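Local coordinates for protein Bd3459 (PDB 5CEC) that probably acts as a serine-type D-Ala-D-Ala peptidase of the predatory bacterium Bdellovibrio bacteriovorus, captured here in complex with its ankyrin-repeat immunity protein, at residues V75-A80 against R246-S251; G159-Y164 against L259-G264; E267-Y272 against I284-G289; L328-A333 against T422-L427. The protein carries 1 engineered substitution. All blocks are in the same frame, centred on the assembly; numbering follows the deposited sequence.

Interaction 1. Residues V75-A80 against R246-S251; sequences VTTLWA and RMNNQS. With SO4 (sulfate ion), chain D; SO4 (sulfate ion), chain C.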
loop_
_atom_site.group_PDB
_atom_site.type_symbol
_atom_site.label_atom_id
_atom_site.label_comp_id
_atom_site.label_asym_id
_atom_site.label_seq_id
_atom_site.Cartn_x
_atom_site.Cartn_y
_atom_site.Cartn_z
ATOM N N VAL A 75 -4.875 -7.117 -10.551
ATOM C CA VAL A 75 -5.878 -7.862 -11.310
ATOM C C VAL A 75 -7.252 -7.226 -11.104
ATOM O O VAL A 75 -8.008 -6.985 -12.063
ATOM C CB VAL A 75 -5.900 -9.344 -10.907
ATOM C CG1 VAL A 75 -6.844 -10.112 -11.815
ATOM C CG2 VAL A 75 -4.496 -9.963 -11.047
ATOM N N THR A 76 -7.562 -6.893 -9.858
ATOM C CA THR A 76 -8.834 -6.170 -9.567
ATOM C C THR A 76 -8.883 -4.812 -10.315
ATOM O O THR A 76 -9.940 -4.428 -10.799
ATOM C CB THR A 76 -8.974 -6.012 -8.058
ATOM O OG1 THR A 76 -8.890 -7.321 -7.468
ATOM C CG2 THR A 76 -10.273 -5.339 -7.678
ATOM N N THR A 77 -7.733 -4.136 -10.380
ATOM C CA THR A 77 -7.592 -2.859 -11.103
ATOM C C THR A 77 -7.949 -3.072 -12.568
ATOM O O THR A 77 -8.736 -2.304 -13.119
ATOM C CB THR A 77 -6.172 -2.322 -10.936
ATOM O OG1 THR A 77 -5.959 -2.017 -9.556
ATOM C CG2 THR A 77 -5.937 -1.095 -11.696
ATOM N N LEU A 78 -7.388 -4.098 -13.199
ATOM C CA LEU A 78 -7.704 -4.383 -14.614
ATOM C C LEU A 78 -9.209 -4.628 -14.770
ATOM O O LEU A 78 -9.845 -4.078 -15.681
ATOM C CB LEU A 78 -6.939 -5.618 -15.071
ATOM C CG LEU A 78 -7.345 -6.158 -16.437
ATOM C CD1 LEU A 78 -7.156 -5.133 -17.554
ATOM C CD2 LEU A 78 -6.601 -7.430 -16.767
ATOM N N TRP A 79 -9.776 -5.474 -13.909
ATOM C CA TRP A 79 -11.197 -5.816 -14.017
ATOM C C TRP A 79 -12.040 -4.535 -13.943
ATOM O O TRP A 79 -12.928 -4.323 -14.779
ATOM C CB TRP A 79 -11.612 -6.810 -12.926
ATOM C CG TRP A 79 -12.948 -7.398 -13.078
ATOM C CD1 TRP A 79 -13.707 -7.485 -14.232
ATOM C CD2 TRP A 79 -13.678 -8.094 -12.079
ATOM N NE1 TRP A 79 -14.861 -8.169 -13.987
ATOM C CE2 TRP A 79 -14.873 -8.548 -12.673
ATOM C CE3 TRP A 79 -13.461 -8.355 -10.723
ATOM C CZ2 TRP A 79 -15.795 -9.275 -11.982
ATOM C CZ3 TRP A 79 -14.412 -9.063 -10.044
ATOM C CH2 TRP A 79 -15.569 -9.485 -10.662
ATOM N N ALA A 80 -11.760 -3.677 -12.953
ATOM C CA ALA A 80 -12.520 -2.449 -12.781
ATOM C C ALA A 80 -12.330 -1.495 -13.992
ATOM O O ALA A 80 -13.281 -0.841 -14.428
ATOM C CB ALA A 80 -12.156 -1.784 -11.466
ATOM N N ARG A 246 -5.219 5.487 -5.146
ATOM C CA ARG A 246 -5.200 5.448 -3.671
ATOM C C ARG A 246 -5.064 3.991 -3.193
ATOM O O ARG A 246 -4.229 3.679 -2.336
ATOM C CB ARG A 246 -6.449 6.080 -3.114
ATOM C CG ARG A 246 -6.504 6.154 -1.606
ATOM C CD ARG A 246 -5.367 6.957 -1.005
ATOM N NE ARG A 246 -5.660 7.348 0.370
ATOM C CZ ARG A 246 -4.760 7.814 1.227
ATOM N NH1 ARG A 246 -3.456 7.836 0.949
ATOM N NH2 ARG A 246 -5.182 8.216 2.401
ATOM N N MET A 247 -5.876 3.104 -3.783
ATOM C CA MET A 247 -5.845 1.685 -3.387
ATOM C C MET A 247 -4.457 1.085 -3.554
ATOM O O MET A 247 -3.969 0.360 -2.675
ATOM C CB MET A 247 -6.848 0.925 -4.230
ATOM C CG MET A 247 -6.837 -0.568 -3.976
ATOM S SD MET A 247 -7.941 -1.487 -5.086
ATOM C CE MET A 247 -7.053 -1.413 -6.610
ATOM N N ASN A 248 -3.857 1.321 -4.715
ATOM C CA ASN A 248 -2.578 0.710 -5.047
ATOM C C ASN A 248 -1.381 1.421 -4.406
ATOM O O ASN A 248 -0.297 0.847 -4.348
ATOM C CB ASN A 248 -2.423 0.573 -6.557
ATOM C CG ASN A 248 -3.335 -0.477 -7.122
ATOM O OD1 ASN A 248 -3.586 -1.499 -6.459
ATOM N ND2 ASN A 248 -3.860 -0.236 -8.324
ATOM N N ASN A 249 -1.581 2.639 -3.891
ATOM C CA ASN A 249 -0.534 3.296 -3.103
ATOM C C ASN A 249 -0.501 2.670 -1.695
ATOM O O ASN A 249 0.587 2.309 -1.199
ATOM C CB ASN A 249 -0.797 4.804 -2.940
ATOM C CG ASN A 249 -0.308 5.651 -4.092
ATOM O OD1 ASN A 249 0.373 5.191 -4.991
ATOM N ND2 ASN A 249 -0.685 6.932 -4.057
ATOM N N GLN A 250 -1.686 2.550 -1.098
ATOM C CA GLN A 250 -1.820 2.086 0.291
ATOM C C GLN A 250 -1.763 0.569 0.404
ATOM O O GLN A 250 -1.462 0.053 1.461
ATOM C CB GLN A 250 -3.171 2.512 0.845
ATOM C CG GLN A 250 -3.400 3.996 0.979
ATOM C CD GLN A 250 -4.669 4.235 1.723
ATOM O OE1 GLN A 250 -5.741 3.748 1.342
ATOM N NE2 GLN A 250 -4.578 4.990 2.802
ATOM N N SER A 251 -2.132 -0.139 -0.664
ATOM C CA SER A 251 -2.490 -1.556 -0.628
ATOM C C SER A 251 -3.793 -1.728 0.176
ATOM O O SER A 251 -3.895 -2.518 1.109
ATOM C CB SER A 251 -1.383 -2.436 -0.099
ATOM O OG SER A 251 -1.613 -3.759 -0.577
HETATM S S SO4 D . -2.077 9.304 4.220
HETATM O O1 SO4 D . -1.138 10.202 4.931
HETATM O O2 SO4 D . -1.479 8.855 2.938
HETATM O O3 SO4 D . -3.406 9.921 4.005
HETATM O O4 SO4 D . -2.231 8.072 5.044
HETATM S S SO4 C . 1.436 -4.777 0.950
HETATM O O1 SO4 C . 1.628 -3.833 2.090
HETATM O O2 SO4 C . 2.433 -5.859 0.934
HETATM O O3 SO4 C . -0.022 -5.279 1.004
HETATM O O4 SO4 C . 1.491 -4.030 -0.316
#
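Two similar first torsions, Thr77 at chi1 -65° and Asn248 at chi1 -71°, each leave the leading branch beside its own backbone N and send Thr77 OG1 and the Asn248 amide at each other from opposite directions. ND2 of Asn248 donates to Thr77 OG1 over 3.0 Å in a nearly straight bond (172°), with the oxygen lying in the amide plane. The same hydroxyl pairs with Lys73 O one turn back on its own helix, while ND2 is also bonded to Val331 O, so two partners fix each group. Met247 slides past Thr77 and bends at its last torsion; its CE comes to 3.2 Å from Thr77 OG1, a snug approach.

Beyond this buried crossing, just past the end of helix 240-250, Ser251 has positive phi. Ser251 OG is bonded to O3 of one sulfate at 2.7 Å and weakly to Ser70 OG and Lys357 NZ, an array consistent with the SxxK, SxN and KTG motifs of penicillin-binding proteins. Arg246 NH1 and NH2 donate to O2 and O3 of the other sulfate, NH1 to O2 at 3.0 Å, and Gln250 NE2 lies over one face of the Arg246 guanidinium. Helix 72-84 is flanked by helices 265-277 and 307-322, both touched by Val75, whereas Met247 leans on helix 253-262.

Interaction 2. Residues G159-Y164 against L259-G264; sequences GTTPKY and LYWNLG
Thr161 and Pro162 make the tight end of the contact with the indole of Trp261. Pro162 O approaches CZ3 of Trp261 obliquely at 3.4 Å, and CG2 of the buried Thr161 meets the same CZ3 at 3.7 Å, while Thr161 OG1 is held by Asp257 OD2. CB of Pro162 points away, and the residue meets the indole through its carbonyl O.

The solvent side belongs to Lys163, which is exposed yet still lies along the indole. Its CD is 3.6 Å from Trp261 CZ2, and the chain, extended until a bend at chi4 (45°), carries NZ over the five-membered ring, 3.8 Å from its centroid and 26° off the normal: a cation-pi contact. NZ also stands 3.5 Å from Trp261 NE1, but both are donors and no bond forms. The loop runs from strand 135-141 to helix 167-182, against which Tyr164 packs; Trp261 belongs to helix 253-262, which closes in a Schellman motif at Gly264 and sets Leu263 against helix 72-84.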
loop_
_atom_site.group_PDB
_atom_site.type_symbol
_atom_site.label_atom_id
_atom_site.label_comp_id
_atom_site.label_asym_id
_atom_site.label_seq_id
_atom_site.Cartn_x
_atom_site.Cartn_y
_atom_site.Cartn_z
ATOM N N GLY A 159 -6.605 -4.989 6.863
ATOM C CA GLY A 159 -7.450 -5.914 7.598
ATOM C C GLY A 159 -8.345 -6.745 6.726
ATOM O O GLY A 159 -8.316 -6.662 5.493
ATOM N N THR A 160 -9.143 -7.576 7.385
ATOM C CA THR A 160 -10.142 -8.393 6.711
ATOM C C THR A 160 -11.336 -7.478 6.492
ATOM O O THR A 160 -11.946 -7.016 7.440
ATOM C CB THR A 160 -10.540 -9.611 7.564
ATOM O OG1 THR A 160 -9.391 -10.449 7.703
ATOM C CG2 THR A 160 -11.661 -10.377 6.896
ATOM N N THR A 161 -11.669 -7.239 5.235
ATOM C CA THR A 161 -12.771 -6.358 4.888
ATOM C C THR A 161 -14.078 -7.007 5.339
ATOM O O THR A 161 -14.345 -8.170 4.999
ATOM C CB THR A 161 -12.790 -6.113 3.380
ATOM O OG1 THR A 161 -11.495 -5.615 2.990
ATOM C CG2 THR A 161 -13.869 -5.165 2.979
ATOM N N PRO A 162 -14.918 -6.258 6.071
ATOM C CA PRO A 162 -16.173 -6.851 6.473
ATOM C C PRO A 162 -16.978 -7.285 5.266
ATOM O O PRO A 162 -17.124 -6.536 4.305
ATOM C CB PRO A 162 -16.859 -5.744 7.259
ATOM C CG PRO A 162 -15.765 -4.880 7.728
ATOM C CD PRO A 162 -14.724 -4.925 6.666
ATOM N N LYS A 163 -17.455 -8.516 5.304
ATOM C CA LYS A 163 -18.266 -9.088 4.248
ATOM C C LYS A 163 -19.658 -9.337 4.852
ATOM O O LYS A 163 -19.835 -10.227 5.683
ATOM C CB LYS A 163 -17.614 -10.366 3.722
ATOM C CG LYS A 163 -18.324 -10.965 2.517
ATOM C CD LYS A 163 -17.456 -12.001 1.807
ATOM C CE LYS A 163 -18.189 -12.683 0.660
ATOM N NZ LYS A 163 -18.942 -11.719 -0.206
ATOM N N TYR A 164 -20.630 -8.524 4.451
ATOM C CA TYR A 164 -21.981 -8.588 5.010
ATOM C C TYR A 164 -22.803 -9.614 4.240
ATOM O O TYR A 164 -23.077 -9.466 3.043
ATOM C CB TYR A 164 -22.651 -7.228 4.946
ATOM C CG TYR A 164 -21.850 -6.153 5.662
ATOM C CD1 TYR A 164 -21.614 -6.212 7.032
ATOM C CD2 TYR A 164 -21.327 -5.082 4.968
ATOM C CE1 TYR A 164 -20.864 -5.234 7.686
ATOM C CE2 TYR A 164 -20.581 -4.107 5.601
ATOM C CZ TYR A 164 -20.354 -4.171 6.958
ATOM O OH TYR A 164 -19.627 -3.188 7.603
ATOM N N LEU A 259 -14.521 -3.304 -4.613
ATOM C CA LEU A 259 -14.578 -3.286 -6.070
ATOM C C LEU A 259 -14.915 -4.692 -6.585
ATOM O O LEU A 259 -15.743 -4.843 -7.467
ATOM C CB LEU A 259 -13.278 -2.802 -6.683
ATOM C CG LEU A 259 -13.037 -1.295 -6.649
ATOM C CD1 LEU A 259 -11.624 -0.978 -7.024
ATOM C CD2 LEU A 259 -14.025 -0.537 -7.542
ATOM N N TYR A 260 -14.238 -5.714 -6.050
ATOM C CA TYR A 260 -14.429 -7.099 -6.503
ATOM C C TYR A 260 -15.848 -7.551 -6.262
ATOM O O TYR A 260 -16.473 -8.160 -7.147
ATOM C CB TYR A 260 -13.416 -7.949 -5.779
ATOM C CG TYR A 260 -13.336 -9.405 -6.075
ATOM C CD1 TYR A 260 -14.065 -10.326 -5.329
ATOM C CD2 TYR A 260 -12.477 -9.885 -7.047
ATOM C CE1 TYR A 260 -13.935 -11.684 -5.539
ATOM C CE2 TYR A 260 -12.359 -11.255 -7.286
ATOM C CZ TYR A 260 -13.083 -12.141 -6.535
ATOM O OH TYR A 260 -12.905 -13.472 -6.774
ATOM N N TRP A 261 -16.412 -7.239 -5.100
ATOM C CA TRP A 261 -17.800 -7.590 -4.837
ATOM C C TRP A 261 -18.767 -6.795 -5.700
ATOM O O TRP A 261 -19.732 -7.347 -6.241
ATOM C CB TRP A 261 -18.140 -7.395 -3.365
ATOM C CG TRP A 261 -17.366 -8.270 -2.444
ATOM C CD1 TRP A 261 -16.907 -9.540 -2.670
ATOM C CD2 TRP A 261 -16.946 -7.931 -1.117
ATOM N NE1 TRP A 261 -16.255 -10.018 -1.553
ATOM C CE2 TRP A 261 -16.235 -9.032 -0.604
ATOM C CE3 TRP A 261 -17.088 -6.795 -0.311
ATOM C CZ2 TRP A 261 -15.695 -9.030 0.678
ATOM C CZ3 TRP A 261 -16.507 -6.798 0.961
ATOM C CH2 TRP A 261 -15.839 -7.910 1.434
ATOM N N ASN A 262 -18.496 -5.507 -5.871
ATOM C CA ASN A 262 -19.330 -4.672 -6.740
ATOM C C ASN A 262 -19.461 -5.237 -8.151
ATOM O O ASN A 262 -20.511 -5.107 -8.741
ATOM C CB ASN A 262 -18.755 -3.254 -6.892
ATOM C CG ASN A 262 -18.958 -2.364 -5.680
ATOM O OD1 ASN A 262 -19.598 -2.738 -4.686
ATOM N ND2 ASN A 262 -18.423 -1.164 -5.786
ATOM N N LEU A 263 -18.372 -5.761 -8.687
ATOM C CA LEU A 263 -18.337 -6.265 -10.044
ATOM C C LEU A 263 -18.894 -7.697 -10.172
ATOM O O LEU A 263 -18.969 -8.228 -11.284
ATOM C CB LEU A 263 -16.923 -6.155 -10.600
ATOM C CG LEU A 263 -16.357 -4.733 -10.669
ATOM C CD1 LEU A 263 -14.875 -4.711 -11.014
ATOM C CD2 LEU A 263 -17.103 -3.925 -11.717
ATOM N N GLY A 264 -19.334 -8.283 -9.051
ATOM C CA GLY A 264 -20.032 -9.583 -9.048
ATOM C C GLY A 264 -19.342 -10.708 -8.297
ATOM O O GLY A 264 -19.813 -11.854 -8.298
#

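Interaction 3. Residues E267-Y272 against I284-G289; sequences EAFNAY and IEFHNG
Phe269 and Phe286 form an offset stack that joins helix 265-277 to the chain leaving strand 284-285, an outer strand of a three-stranded antiparallel sheet. Their centroids are 4.7 Å apart and the planes 19° from parallel, displaced enough that Phe269 CE2 also meets Phe286 CB at 3.7 Å. Phe269 reaches across with CG anti to its backbone N (chi1 176°). Ile284 CD1 abuts the rim of that ring, 3.8 Å from CZ of Phe269 and near its plane, so the ring is met on one face and at one edge.

Farther out, Trp79 packs edge-to-face with Phe269, and Val75 on the same helix 72-84 touches both phenylalanines. Tyr260 lies against Phe286, while backbone bonds between Glu285 and Glu304 hold the strand in its sheet. At the more polar margin Asn270 makes no direct contact and works through solvent: one water donates to Asn270 OD1 at 3.0 Å and to Phe286 O at 2.8 Å.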
loop_
_atom_site.group_PDB
_atom_site.type_symbol
_atom_site.label_atom_id
_atom_site.label_comp_id
_atom_site.label_asym_id
_atom_site.label_seq_id
_atom_site.Cartn_x
_atom_site.Cartn_y
_atom_site.Cartn_z
ATOM N N GLU A 267 -17.746 -15.557 -8.865
ATOM C CA GLU A 267 -18.352 -16.128 -10.071
ATOM C C GLU A 267 -18.167 -15.201 -11.255
ATOM O O GLU A 267 -17.863 -15.657 -12.354
ATOM C CB GLU A 267 -19.828 -16.433 -9.842
ATOM C CG GLU A 267 -20.037 -17.597 -8.889
ATOM C CD GLU A 267 -21.491 -18.046 -8.786
ATOM O OE1 GLU A 267 -22.367 -17.527 -9.517
ATOM O OE2 GLU A 267 -21.758 -18.951 -7.967
ATOM N N ALA A 268 -18.342 -13.902 -11.047
ATOM C CA ALA A 268 -18.199 -12.935 -12.133
ATOM C C ALA A 268 -16.740 -12.768 -12.563
ATOM O O ALA A 268 -16.438 -12.648 -13.754
ATOM C CB ALA A 268 -18.793 -11.596 -11.734
ATOM N N PHE A 269 -15.835 -12.771 -11.599
ATOM C CA PHE A 269 -14.424 -12.688 -11.913
ATOM C C PHE A 269 -13.962 -13.874 -12.772
ATOM O O PHE A 269 -13.227 -13.714 -13.775
ATOM C CB PHE A 269 -13.559 -12.652 -10.649
ATOM C CG PHE A 269 -12.109 -12.653 -10.958
ATOM C CD1 PHE A 269 -11.508 -11.509 -11.479
ATOM C CD2 PHE A 269 -11.371 -13.828 -10.869
ATOM C CE1 PHE A 269 -10.165 -11.515 -11.837
ATOM C CE2 PHE A 269 -10.040 -13.841 -11.217
ATOM C CZ PHE A 269 -9.434 -12.695 -11.718
ATOM N N ASN A 270 -14.357 -15.074 -12.367
ATOM C CA ASN A 270 -13.985 -16.258 -13.150
ATOM C C ASN A 270 -14.454 -16.144 -14.591
ATOM O O ASN A 270 -13.703 -16.485 -15.524
ATOM C CB ASN A 270 -14.518 -17.538 -12.510
ATOM C CG ASN A 270 -13.801 -17.885 -11.229
ATOM O OD1 ASN A 270 -12.742 -17.348 -10.932
ATOM N ND2 ASN A 270 -14.389 -18.780 -10.454
ATOM N N ALA A 271 -15.675 -15.669 -14.798
ATOM C CA ALA A 271 -16.187 -15.497 -16.177
ATOM C C ALA A 271 -15.404 -14.416 -16.940
ATOM O O ALA A 271 -15.072 -14.585 -18.111
ATOM C CB ALA A 271 -17.677 -15.165 -16.145
ATOM N N TYR A 272 -15.127 -13.309 -16.252
ATOM C CA TYR A 272 -14.372 -12.223 -16.863
ATOM C C TYR A 272 -13.000 -12.684 -17.344
ATOM O O TYR A 272 -12.613 -12.438 -18.484
ATOM C CB TYR A 272 -14.187 -11.039 -15.889
ATOM C CG TYR A 272 -13.127 -10.056 -16.336
ATOM C CD1 TYR A 272 -13.368 -9.142 -17.353
ATOM C CD2 TYR A 272 -11.849 -10.042 -15.764
ATOM C CE1 TYR A 272 -12.372 -8.277 -17.800
ATOM C CE2 TYR A 272 -10.865 -9.181 -16.216
ATOM C CZ TYR A 272 -11.119 -8.294 -17.226
ATOM O OH TYR A 272 -10.134 -7.439 -17.636
ATOM N N ILE A 284 -5.341 -19.082 -12.760
ATOM C CA ILE A 284 -5.664 -18.054 -11.777
ATOM C C ILE A 284 -6.889 -18.456 -10.973
ATOM O O ILE A 284 -7.880 -18.892 -11.538
ATOM C CB ILE A 284 -5.882 -16.680 -12.478
ATOM C CG1 ILE A 284 -6.166 -15.567 -11.461
ATOM C CG2 ILE A 284 -6.976 -16.735 -13.545
ATOM C CD1 ILE A 284 -5.956 -14.167 -12.010
ATOM N N GLU A 285 -6.807 -18.334 -9.648
ATOM C CA GLU A 285 -7.910 -18.710 -8.788
ATOM C C GLU A 285 -8.015 -17.662 -7.706
ATOM O O GLU A 285 -7.149 -17.556 -6.839
ATOM C CB GLU A 285 -7.699 -20.090 -8.209
ATOM C CG GLU A 285 -8.847 -20.570 -7.356
ATOM C CD GLU A 285 -8.584 -21.908 -6.706
ATOM O OE1 GLU A 285 -7.922 -22.776 -7.321
ATOM O OE2 GLU A 285 -9.067 -22.098 -5.577
ATOM N N PHE A 286 -9.073 -16.875 -7.793
ATOM C CA PHE A 286 -9.333 -15.810 -6.859
ATOM C C PHE A 286 -10.520 -16.128 -5.948
ATOM O O PHE A 286 -11.464 -16.838 -6.324
ATOM C CB PHE A 286 -9.645 -14.504 -7.613
ATOM C CG PHE A 286 -8.437 -13.638 -7.887
ATOM C CD1 PHE A 286 -7.213 -14.184 -8.281
ATOM C CD2 PHE A 286 -8.533 -12.258 -7.765
ATOM C CE1 PHE A 286 -6.123 -13.355 -8.527
ATOM C CE2 PHE A 286 -7.443 -11.440 -8.030
ATOM C CZ PHE A 286 -6.246 -11.978 -8.407
ATOM N N HIS A 287 -10.464 -15.570 -4.749
ATOM C CA HIS A 287 -11.574 -15.593 -3.832
ATOM C C HIS A 287 -11.932 -14.218 -3.296
ATOM O O HIS A 287 -12.979 -14.090 -2.659
ATOM C CB HIS A 287 -11.261 -16.533 -2.658
ATOM C CG HIS A 287 -10.779 -17.875 -3.089
ATOM N ND1 HIS A 287 -11.653 -18.877 -3.433
ATOM C CD2 HIS A 287 -9.535 -18.359 -3.317
ATOM C CE1 HIS A 287 -10.975 -19.934 -3.830
ATOM N NE2 HIS A 287 -9.686 -19.651 -3.756
ATOM N N ASN A 288 -11.077 -13.211 -3.499
ATOM C CA ASN A 288 -11.370 -11.867 -3.076
ATOM C C ASN A 288 -10.573 -10.915 -3.938
ATOM O O ASN A 288 -9.782 -11.346 -4.793
ATOM C CB ASN A 288 -11.132 -11.684 -1.563
ATOM C CG ASN A 288 -9.679 -11.849 -1.151
ATOM O OD1 ASN A 288 -8.762 -11.651 -1.915
ATOM N ND2 ASN A 288 -9.473 -12.261 0.086
ATOM N N GLY A 289 -10.775 -9.620 -3.742
ATOM C CA GLY A 289 -10.116 -8.626 -4.559
ATOM C C GLY A 289 -8.766 -8.182 -4.046
ATOM O O GLY A 289 -7.978 -7.616 -4.781
HETATM O O HOH W 1 -10.387 -18.014 -12.581
HETATM O O HOH W 2 -11.836 -18.667 -8.437
#

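Interaction 4. Residues L328-A333 against T422-L427; sequences LSDVMA and TEQLPL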
loop_
_atom_site.group_PDB
_atom_site.type_symbol
_atom_site.label_atom_id
_atom_site.label_comp_id
_atom_site.label_asym_id
_atom_site.label_seq_id
_atom_site.Cartn_x
_atom_site.Cartn_y
_atom_site.Cartn_z
ATOM N N LEU A 328 0.393 3.325 -16.597
ATOM C CA LEU A 328 0.278 2.538 -15.363
ATOM C C LEU A 328 0.416 3.441 -14.124
ATOM O O LEU A 328 -0.241 3.196 -13.110
ATOM C CB LEU A 328 1.276 1.389 -15.338
ATOM C CG LEU A 328 1.004 0.204 -16.276
ATOM C CD1 LEU A 328 2.135 -0.781 -16.269
ATOM C CD2 LEU A 328 -0.310 -0.485 -15.920
ATOM N N SER A 329 1.223 4.509 -14.223
ATOM C CA SER A 329 1.404 5.451 -13.100
ATOM C C SER A 329 0.144 6.251 -12.727
ATOM O O SER A 329 0.132 6.906 -11.709
ATOM C CB SER A 329 2.525 6.425 -13.409
ATOM O OG SER A 329 2.183 7.206 -14.541
ATOM N N ASP A 330 -0.893 6.200 -13.568
ATOM C CA ASP A 330 -2.173 6.777 -13.200
ATOM C C ASP A 330 -3.004 5.933 -12.258
ATOM O O ASP A 330 -3.955 6.406 -11.688
ATOM C CB ASP A 330 -2.952 7.194 -14.442
ATOM C CG ASP A 330 -2.234 8.274 -15.218
ATOM O OD1 ASP A 330 -1.941 9.322 -14.624
ATOM O OD2 ASP A 330 -1.950 8.080 -16.406
ATOM N N VAL A 331 -2.633 4.663 -12.102
ATOM C CA VAL A 331 -3.355 3.770 -11.206
ATOM C C VAL A 331 -2.483 2.944 -10.252
ATOM O O VAL A 331 -3.026 2.291 -9.372
ATOM C CB VAL A 331 -4.304 2.817 -11.967
ATOM C CG1 VAL A 331 -5.326 3.609 -12.785
ATOM C CG2 VAL A 331 -3.539 1.832 -12.833
ATOM N N MET A 332 -1.173 2.990 -10.418
ATOM C CA MET A 332 -0.219 2.213 -9.612
ATOM C C MET A 332 0.918 3.106 -9.168
ATOM O O MET A 332 1.154 4.176 -9.751
ATOM C CB MET A 332 0.396 1.047 -10.392
ATOM C CG MET A 332 -0.556 -0.099 -10.596
ATOM S SD MET A 332 0.018 -1.311 -11.798
ATOM C CE MET A 332 1.433 -1.921 -10.903
ATOM N N ALA A 333 1.548 2.724 -8.054
ATOM C CA ALA A 333 2.520 3.573 -7.373
ATOM C C ALA A 333 3.850 3.603 -8.114
ATOM O O ALA A 333 4.280 2.604 -8.691
ATOM C CB ALA A 333 2.738 3.058 -5.975
ATOM N N THR A 422 4.419 13.208 -12.049
ATOM C CA THR A 422 4.408 14.127 -10.924
ATOM C C THR A 422 3.518 13.475 -9.860
ATOM O O THR A 422 2.411 13.030 -10.162
ATOM C CB THR A 422 3.876 15.505 -11.348
ATOM O OG1 THR A 422 4.719 16.036 -12.374
ATOM C CG2 THR A 422 3.887 16.459 -10.160
ATOM N N GLU A 423 4.020 13.411 -8.623
ATOM C CA GLU A 423 3.292 12.786 -7.516
ATOM C C GLU A 423 1.872 13.308 -7.421
ATOM O O GLU A 423 1.637 14.526 -7.291
ATOM C CB GLU A 423 4.002 13.027 -6.195
ATOM C CG GLU A 423 3.397 12.302 -4.999
ATOM C CD GLU A 423 4.208 12.505 -3.749
ATOM O OE1 GLU A 423 4.894 13.530 -3.661
ATOM O OE2 GLU A 423 4.149 11.663 -2.860
ATOM N N GLN A 424 0.935 12.367 -7.399
ATOM C CA GLN A 424 -0.489 12.674 -7.335
ATOM C C GLN A 424 -0.955 12.695 -5.871
ATOM O O GLN A 424 -0.286 12.146 -4.984
ATOM C CB GLN A 424 -1.254 11.649 -8.171
ATOM C CG GLN A 424 -0.846 11.705 -9.653
ATOM C CD GLN A 424 -1.517 10.654 -10.506
ATOM O OE1 GLN A 424 -2.212 9.794 -9.997
ATOM N NE2 GLN A 424 -1.297 10.710 -11.814
ATOM N N LEU A 425 -2.068 13.385 -5.613
ATOM C CA LEU A 425 -2.666 13.444 -4.301
ATOM C C LEU A 425 -4.092 12.923 -4.415
ATOM O O LEU A 425 -5.038 13.693 -4.522
ATOM C CB LEU A 425 -2.635 14.877 -3.784
ATOM C CG LEU A 425 -3.057 15.097 -2.340
ATOM C CD1 LEU A 425 -2.144 14.337 -1.381
ATOM C CD2 LEU A 425 -3.027 16.608 -2.033
ATOM N N PRO A 426 -4.255 11.584 -4.356
ATOM C CA PRO A 426 -5.569 11.027 -4.614
ATOM C C PRO A 426 -6.482 11.176 -3.393
ATOM O O PRO A 426 -6.134 10.715 -2.296
ATOM C CB PRO A 426 -5.259 9.570 -4.977
ATOM C CG PRO A 426 -3.977 9.277 -4.276
ATOM C CD PRO A 426 -3.223 10.554 -4.257
ATOM N N LEU A 427 -7.598 11.877 -3.559
ATOM C CA LEU A 427 -8.638 12.003 -2.546
ATOM C C LEU A 427 -9.893 11.304 -3.049
ATOM O O LEU A 427 -9.995 10.975 -4.244
ATOM C CB LEU A 427 -8.941 13.495 -2.278
ATOM C CG LEU A 427 -7.760 14.337 -1.822
ATOM C CD1 LEU A 427 -8.226 15.757 -1.516
ATOM C CD2 LEU A 427 -7.013 13.763 -0.650
HETATM O O HOH W 3 -4.392 8.993 -11.259
#
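Gln424 points its side chain at the turn 328-333, and its amide end does all the touching there. From CB the chain leaves with CG beside the backbone N (chi1 -62°) and then runs extended, so that CD delivers the amide to Asp330; the side chain also touches Lys245 of helix 240-250. NE2 donates to Asp330 OD1 at 3.2 Å, a moderately bent bond (145°) that uses the anti lone pair of OD1. Amide and carboxylate are nearly coplanar, 15° apart. The other tip atom, OE1, accepts from a water at 2.6 Å, and that water also donates to Asp330 O at 2.7 Å, giving Gln424 a second, indirect hold on the same residue.

Asp330 OD2 accepts from Asp327 N. Within the turn, Leu328 O accepts from both Val331 N and Met332 N. One side-chain hydrogen bond and one bridging water thus join two loops of this beta-lactamase-clan fold, one leading into strand 333-334 of the six-stranded antiparallel sheet, the other preceding strand 436-437 of the mixed sheet.

How the interactions relate
Interactions 1 and 3 are buried, whereas interactions 2 and 4 lie partly open to solvent. Helix 72-84 joins three of them: its Trp79 packs on Leu263 and Tyr260 of interaction 2 and on Tyr272 of interaction 3, and Thr76 OG1 meets Gly289 O at 2.9 Å. Interaction 4 attaches through the other helix of interaction 1, the turn 328-333 packing on helix 240-250. Interactions 2 and 4 have their centres about 23 Å apart. Chemistry follows place: a straight side-chain bond near the centre, aromatic stacking buried farther out, and, in the two partly buried contacts on opposite sides of the chain's centre, a cation over an indole and an amide-carboxylate pair with water.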